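Local coordinates for multiple PDZ domain protein (Mus musculus, PDB 4XH7), which probably acts as a signalling scaffold, its fourth PDZ domain having the fold that commonly binds the C-terminal tails of partner proteins, at residues K69-N83 and I95-R109. Numbering follows the deposited sequence.
Sequences KLFSGDELLEVNGIN and ILKELPIDVTMVCCR
Val79 wedges its two methyls into the tightly packed side of the contact: CG2 lies 3.6 Å from Ile95 CG2, while CG1 meets Leu96 CD2 and Met105 CG. Farther along the same face, Leu76 CD2 sits 3.6 Å from Cys107 SG, and a turn about the CG-SD bond of Met105 (chi3 60°) brings CE against both Leu76 CD2 and Leu70 CD1. Strands 75-79 and 102-109 run antiparallel, their axes 4.6 Å apart at closest, and the register slips by one where Leu77 N and Glu78 N both donate to Val106 O, a classic beta bulge. Helix 89-97 covers the face carrying Val79 and Leu76, through Ile95 and Leu96, as in the PDZ fold. The ends are more polar, with Asn80 and Arg109 partly exposed. Asn80 OD1 accepts from Thr104 N (2.7 Å, 172°) and from a water, and ND2 donates to Asp102 O. Arg109 grips the buried Asp74 side-on, NE to OD1 and NH1 to OD2, both 2.8 Å, with the planes 29° apart; Phe71 N reaches OD2 from the opposite face. A leucine in place of Arg109 would probably leave Asp74 without its countercharge and Lys69 O without the NH1 bond. Water 1 bridges Lys69 O and Arg109 NH2.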
loop_
_atom_site.group_PDB
_atom_site.type_symbol
_atom_site.label_atom_id
_atom_site.label_comp_id
_atom_site.label_asym_id
_atom_site.label_seq_id
_atom_site.Cartn_x
_atom_site.Cartn_y
_atom_site.Cartn_z
ATOM N N LYS A 69 -5.470 -3.620 -7.691
ATOM C CA LYS A 69 -5.686 -4.234 -6.392
ATOM C C LYS A 69 -6.164 -3.296 -5.296
ATOM O O LYS A 69 -6.685 -3.757 -4.263
ATOM C CB LYS A 69 -4.375 -4.856 -5.895
ATOM C CG LYS A 69 -3.796 -5.961 -6.759
ATOM C CD LYS A 69 -4.556 -7.234 -6.564
ATOM C CE LYS A 69 -3.808 -8.398 -7.170
ATOM N NZ LYS A 69 -4.754 -9.495 -7.502
ATOM N N LEU A 70 -5.873 -2.010 -5.451
ATOM C CA LEU A 70 -6.127 -1.059 -4.385
ATOM C C LEU A 70 -7.308 -0.158 -4.718
ATOM O O LEU A 70 -7.499 0.260 -5.863
ATOM C CB LEU A 70 -4.876 -0.216 -4.122
ATOM C CG LEU A 70 -3.621 -0.996 -3.751
ATOM C CD1 LEU A 70 -2.463 -0.079 -3.408
ATOM C CD2 LEU A 70 -3.866 -1.932 -2.558
ATOM N N PHE A 71 -8.102 0.146 -3.703
ATOM C CA PHE A 71 -9.329 0.918 -3.856
ATOM C C PHE A 71 -9.355 2.126 -2.940
ATOM O O PHE A 71 -8.687 2.141 -1.900
ATOM C CB PHE A 71 -10.558 0.040 -3.528
ATOM C CG PHE A 71 -10.791 -1.070 -4.519
ATOM C CD1 PHE A 71 -9.997 -2.204 -4.493
ATOM C CD2 PHE A 71 -11.793 -0.969 -5.473
ATOM C CE1 PHE A 71 -10.181 -3.248 -5.400
ATOM C CE2 PHE A 71 -11.993 -2.001 -6.387
ATOM C CZ PHE A 71 -11.174 -3.129 -6.365
ATOM N N SER A 72 -10.111 3.159 -3.319
ATOM C CA SER A 72 -10.378 4.246 -2.381
ATOM C C SER A 72 -10.810 3.684 -1.032
ATOM O O SER A 72 -11.570 2.713 -0.962
ATOM C CB SER A 72 -11.478 5.173 -2.909
ATOM O OG SER A 72 -12.714 4.481 -2.936
ATOM N N GLY A 73 -10.305 4.282 0.042
ATOM C CA GLY A 73 -10.622 3.836 1.377
ATOM C C GLY A 73 -9.570 2.905 1.948
ATOM O O GLY A 73 -9.533 2.737 3.156
ATOM N N ASP A 74 -8.713 2.329 1.109
ATOM C CA ASP A 74 -7.716 1.388 1.669
ATOM C C ASP A 74 -6.696 2.122 2.540
ATOM O O ASP A 74 -6.272 3.238 2.215
ATOM C CB ASP A 74 -6.984 0.641 0.554
ATOM C CG ASP A 74 -7.857 -0.407 -0.129
ATOM O OD1 ASP A 74 -8.983 -0.691 0.347
ATOM O OD2 ASP A 74 -7.412 -0.953 -1.165
ATOM N N GLU A 75 -6.273 1.470 3.624
ATOM C CA GLU A 75 -5.281 2.050 4.515
ATOM C C GLU A 75 -3.890 1.604 4.112
ATOM O O GLU A 75 -3.652 0.422 3.900
ATOM C CB GLU A 75 -5.561 1.649 5.962
ATOM C CG GLU A 75 -4.513 2.266 6.892
ATOM C CD GLU A 75 -4.821 2.135 8.370
ATOM O OE1 GLU A 75 -4.018 2.702 9.158
ATOM O OE2 GLU A 75 -5.809 1.451 8.778
ATOM N N LEU A 76 -2.936 2.541 4.068
ATOM C CA LEU A 76 -1.550 2.213 3.722
ATOM C C LEU A 76 -0.816 1.603 4.912
ATOM O O LEU A 76 -0.829 2.188 5.982
ATOM C CB LEU A 76 -0.802 3.466 3.295
ATOM C CG LEU A 76 -1.390 4.157 2.074
ATOM C CD1 LEU A 76 -0.525 5.401 1.821
ATOM C CD2 LEU A 76 -1.340 3.276 0.871
ATOM N N LEU A 77 -0.171 0.449 4.719
ATOM C CA LEU A 77 0.573 -0.195 5.817
ATOM C C LEU A 77 2.095 -0.237 5.654
ATOM O O LEU A 77 2.826 0.031 6.613
ATOM C CB LEU A 77 0.078 -1.631 6.045
ATOM C CG LEU A 77 -1.409 -1.724 6.385
ATOM C CD1 LEU A 77 -1.805 -3.197 6.439
ATOM C CD2 LEU A 77 -1.741 -0.986 7.691
ATOM N N GLU A 78 2.570 -0.561 4.455
ATOM C CA GLU A 78 3.982 -0.819 4.217
ATOM C C GLU A 78 4.285 -0.606 2.729
ATOM O O GLU A 78 3.443 -0.904 1.860
ATOM C CB GLU A 78 4.335 -2.249 4.630
ATOM C CG GLU A 78 5.796 -2.599 4.452
ATOM C CD GLU A 78 6.075 -4.077 4.744
ATOM O OE1 GLU A 78 6.517 -4.780 3.810
ATOM O OE2 GLU A 78 5.892 -4.497 5.906
ATOM N N VAL A 79 5.465 -0.069 2.405
ATOM C CA VAL A 79 5.836 -0.008 0.966
ATOM C C VAL A 79 7.288 -0.447 0.877
ATOM O O VAL A 79 8.118 0.083 1.629
ATOM C CB VAL A 79 5.700 1.406 0.330
ATOM C CG1 VAL A 79 4.246 1.747 0.049
ATOM C CG2 VAL A 79 6.320 2.496 1.204
ATOM N N ASN A 80 7.595 -1.397 -0.005
ATOM C CA ASN A 80 8.970 -1.912 -0.132
ATOM C C ASN A 80 9.658 -2.180 1.220
ATOM O O ASN A 80 10.829 -1.800 1.437
ATOM C CB ASN A 80 9.805 -0.944 -0.962
ATOM C CG ASN A 80 9.460 -1.033 -2.420
ATOM O OD1 ASN A 80 8.556 -1.791 -2.795
ATOM N ND2 ASN A 80 10.176 -0.292 -3.262
ATOM N N GLY A 81 8.915 -2.812 2.118
ATOM C CA GLY A 81 9.434 -3.189 3.423
ATOM C C GLY A 81 9.497 -2.103 4.476
ATOM O O GLY A 81 9.837 -2.388 5.625
ATOM N N ILE A 82 9.156 -0.872 4.098
ATOM C CA ILE A 82 9.195 0.273 5.006
ATOM C C ILE A 82 7.816 0.504 5.643
ATOM O O ILE A 82 6.796 0.647 4.945
ATOM C CB ILE A 82 9.611 1.541 4.256
ATOM C CG1 ILE A 82 10.970 1.337 3.561
ATOM C CG2 ILE A 82 9.605 2.759 5.179
ATOM C CD1 ILE A 82 11.243 2.338 2.460
ATOM N N ASN A 83 7.776 0.545 6.959
ATOM C CA ASN A 83 6.507 0.712 7.662
ATOM C C ASN A 83 5.876 2.076 7.445
ATOM O O ASN A 83 6.571 3.099 7.501
ATOM C CB ASN A 83 6.715 0.525 9.170
ATOM C CG ASN A 83 5.435 0.729 9.938
ATOM O OD1 ASN A 83 4.537 -0.088 9.827
ATOM N ND2 ASN A 83 5.312 1.848 10.674
ATOM N N ILE A 95 8.486 9.062 2.512
ATOM C CA ILE A 95 8.751 7.675 2.129
ATOM C C ILE A 95 8.152 7.383 0.734
ATOM O O ILE A 95 8.821 6.808 -0.128
ATOM C CB ILE A 95 8.192 6.684 3.177
ATOM C CG1 ILE A 95 9.052 6.701 4.464
ATOM C CG2 ILE A 95 8.186 5.257 2.588
ATOM C CD1 ILE A 95 8.363 6.151 5.741
ATOM N N LEU A 96 6.899 7.774 0.484
ATOM C CA LEU A 96 6.275 7.513 -0.816
ATOM C C LEU A 96 7.034 8.229 -1.944
ATOM O O LEU A 96 7.224 7.683 -3.038
ATOM C CB LEU A 96 4.801 7.944 -0.819
ATOM C CG LEU A 96 3.943 7.152 0.175
ATOM C CD1 LEU A 96 2.559 7.764 0.268
ATOM C CD2 LEU A 96 3.829 5.676 -0.222
ATOM N N LYS A 97 7.472 9.455 -1.681
ATOM C CA LYS A 97 8.165 10.226 -2.736
ATOM C C LYS A 97 9.477 9.589 -3.161
ATOM O O LYS A 97 9.901 9.731 -4.311
ATOM C CB LYS A 97 8.439 11.659 -2.264
ATOM C CG LYS A 97 7.215 12.549 -2.316
ATOM N N GLU A 98 10.137 8.915 -2.240
ATOM C CA GLU A 98 11.470 8.369 -2.468
ATOM C C GLU A 98 11.464 6.963 -3.042
ATOM O O GLU A 98 12.521 6.341 -3.180
ATOM C CB GLU A 98 12.260 8.355 -1.159
ATOM C CG GLU A 98 12.618 9.746 -0.635
ATOM N N LEU A 99 10.280 6.434 -3.319
ATOM C CA LEU A 99 10.180 5.075 -3.840
ATOM C C LEU A 99 10.814 4.954 -5.229
ATOM O O LEU A 99 10.695 5.855 -6.050
ATOM C CB LEU A 99 8.709 4.645 -3.914
ATOM C CG LEU A 99 8.131 4.363 -2.530
ATOM C CD1 LEU A 99 6.646 4.187 -2.660
ATOM C CD2 LEU A 99 8.790 3.113 -1.936
ATOM N N PRO A 100 11.465 3.813 -5.489
ATOM C CA PRO A 100 11.926 3.487 -6.845
ATOM C C PRO A 100 10.772 3.126 -7.777
ATOM O O PRO A 100 9.611 3.152 -7.366
ATOM C CB PRO A 100 12.817 2.280 -6.605
ATOM C CG PRO A 100 12.086 1.547 -5.504
ATOM C CD PRO A 100 11.683 2.687 -4.558
ATOM N N ILE A 101 11.075 2.791 -9.029
ATOM C CA ILE A 101 10.051 2.446 -10.004
ATOM C C ILE A 101 9.134 1.290 -9.591
ATOM O O ILE A 101 7.910 1.363 -9.755
ATOM C CB ILE A 101 10.719 2.080 -11.346
ATOM C CG1 ILE A 101 11.275 3.339 -11.970
ATOM C CG2 ILE A 101 9.730 1.408 -12.278
ATOM C CD1 ILE A 101 10.207 4.252 -12.373
ATOM N N ASP A 102 9.734 0.225 -9.064
ATOM C CA ASP A 102 8.984 -0.966 -8.688
ATOM C C ASP A 102 8.639 -0.929 -7.210
ATOM O O ASP A 102 9.530 -0.843 -6.374
ATOM C CB ASP A 102 9.785 -2.223 -9.021
ATOM C CG ASP A 102 9.929 -2.440 -10.525
ATOM O OD1 ASP A 102 8.949 -2.185 -11.272
ATOM O OD2 ASP A 102 11.026 -2.854 -10.960
ATOM N N VAL A 103 7.349 -1.040 -6.896
ATOM C CA VAL A 103 6.892 -0.863 -5.525
ATOM C C VAL A 103 5.996 -2.014 -5.107
ATOM O O VAL A 103 5.085 -2.391 -5.839
ATOM C CB VAL A 103 6.101 0.452 -5.364
ATOM C CG1 VAL A 103 5.663 0.627 -3.907
ATOM C CG2 VAL A 103 6.972 1.629 -5.815
ATOM N N THR A 104 6.255 -2.578 -3.946
ATOM C CA THR A 104 5.332 -3.537 -3.367
ATOM C C THR A 104 4.596 -2.843 -2.239
ATOM O O THR A 104 5.225 -2.451 -1.268
ATOM C CB THR A 104 6.089 -4.764 -2.826
ATOM O OG1 THR A 104 6.728 -5.409 -3.942
ATOM C CG2 THR A 104 5.111 -5.757 -2.144
ATOM N N MET A 105 3.278 -2.701 -2.369
ATOM C CA MET A 105 2.488 -1.939 -1.406
ATOM C C MET A 105 1.696 -2.914 -0.616
ATOM O O MET A 105 1.089 -3.813 -1.207
ATOM C CB MET A 105 1.536 -0.971 -2.118
ATOM C CG MET A 105 2.254 0.042 -2.970
ATOM S SD MET A 105 1.083 1.227 -3.694
ATOM C CE MET A 105 0.367 1.920 -2.191
ATOM N N VAL A 106 1.646 -2.752 0.708
ATOM C CA VAL A 106 0.722 -3.534 1.511
ATOM C C VAL A 106 -0.294 -2.577 2.085
ATOM O O VAL A 106 0.090 -1.571 2.699
ATOM C CB VAL A 106 1.416 -4.271 2.691
ATOM C CG1 VAL A 106 0.379 -5.126 3.517
ATOM C CG2 VAL A 106 2.601 -5.114 2.190
ATOM N N CYS A 107 -1.573 -2.890 1.894
ATOM C CA CYS A 107 -2.673 -2.068 2.432
ATOM C C CYS A 107 -3.692 -2.927 3.126
ATOM O O CYS A 107 -3.613 -4.161 3.081
ATOM C CB CYS A 107 -3.404 -1.305 1.321
ATOM S SG CYS A 107 -2.347 -0.136 0.401
ATOM N N CYS A 108 -4.677 -2.302 3.767
ATOM C CA CYS A 108 -5.796 -3.107 4.299
ATOM C C CYS A 108 -7.107 -2.375 4.224
ATOM O O CYS A 108 -7.162 -1.160 3.942
ATOM C CB CYS A 108 -5.532 -3.532 5.751
ATOM S SG CYS A 108 -5.396 -2.145 6.899
ATOM N N ARG A 109 -8.189 -3.129 4.367
ATOM C CA ARG A 109 -9.525 -2.503 4.441
ATOM C C ARG A 109 -10.303 -3.242 5.539
ATOM O O ARG A 109 -10.042 -4.401 5.789
ATOM C CB ARG A 109 -10.260 -2.532 3.079
ATOM C CG ARG A 109 -10.449 -3.937 2.465
ATOM C CD ARG A 109 -11.039 -3.812 1.018
ATOM N NE ARG A 109 -10.038 -3.319 0.092
ATOM C CZ ARG A 109 -9.472 -4.016 -0.886
ATOM N NH1 ARG A 109 -8.553 -3.430 -1.643
ATOM N NH2 ARG A 109 -9.837 -5.273 -1.123
HETATM O O HOH W 1 -8.091 -6.100 -3.694
HETATM O O HOH W 2 6.451 -4.148 1.146
HETATM O O HOH W 3 9.405 -3.833 -4.807
#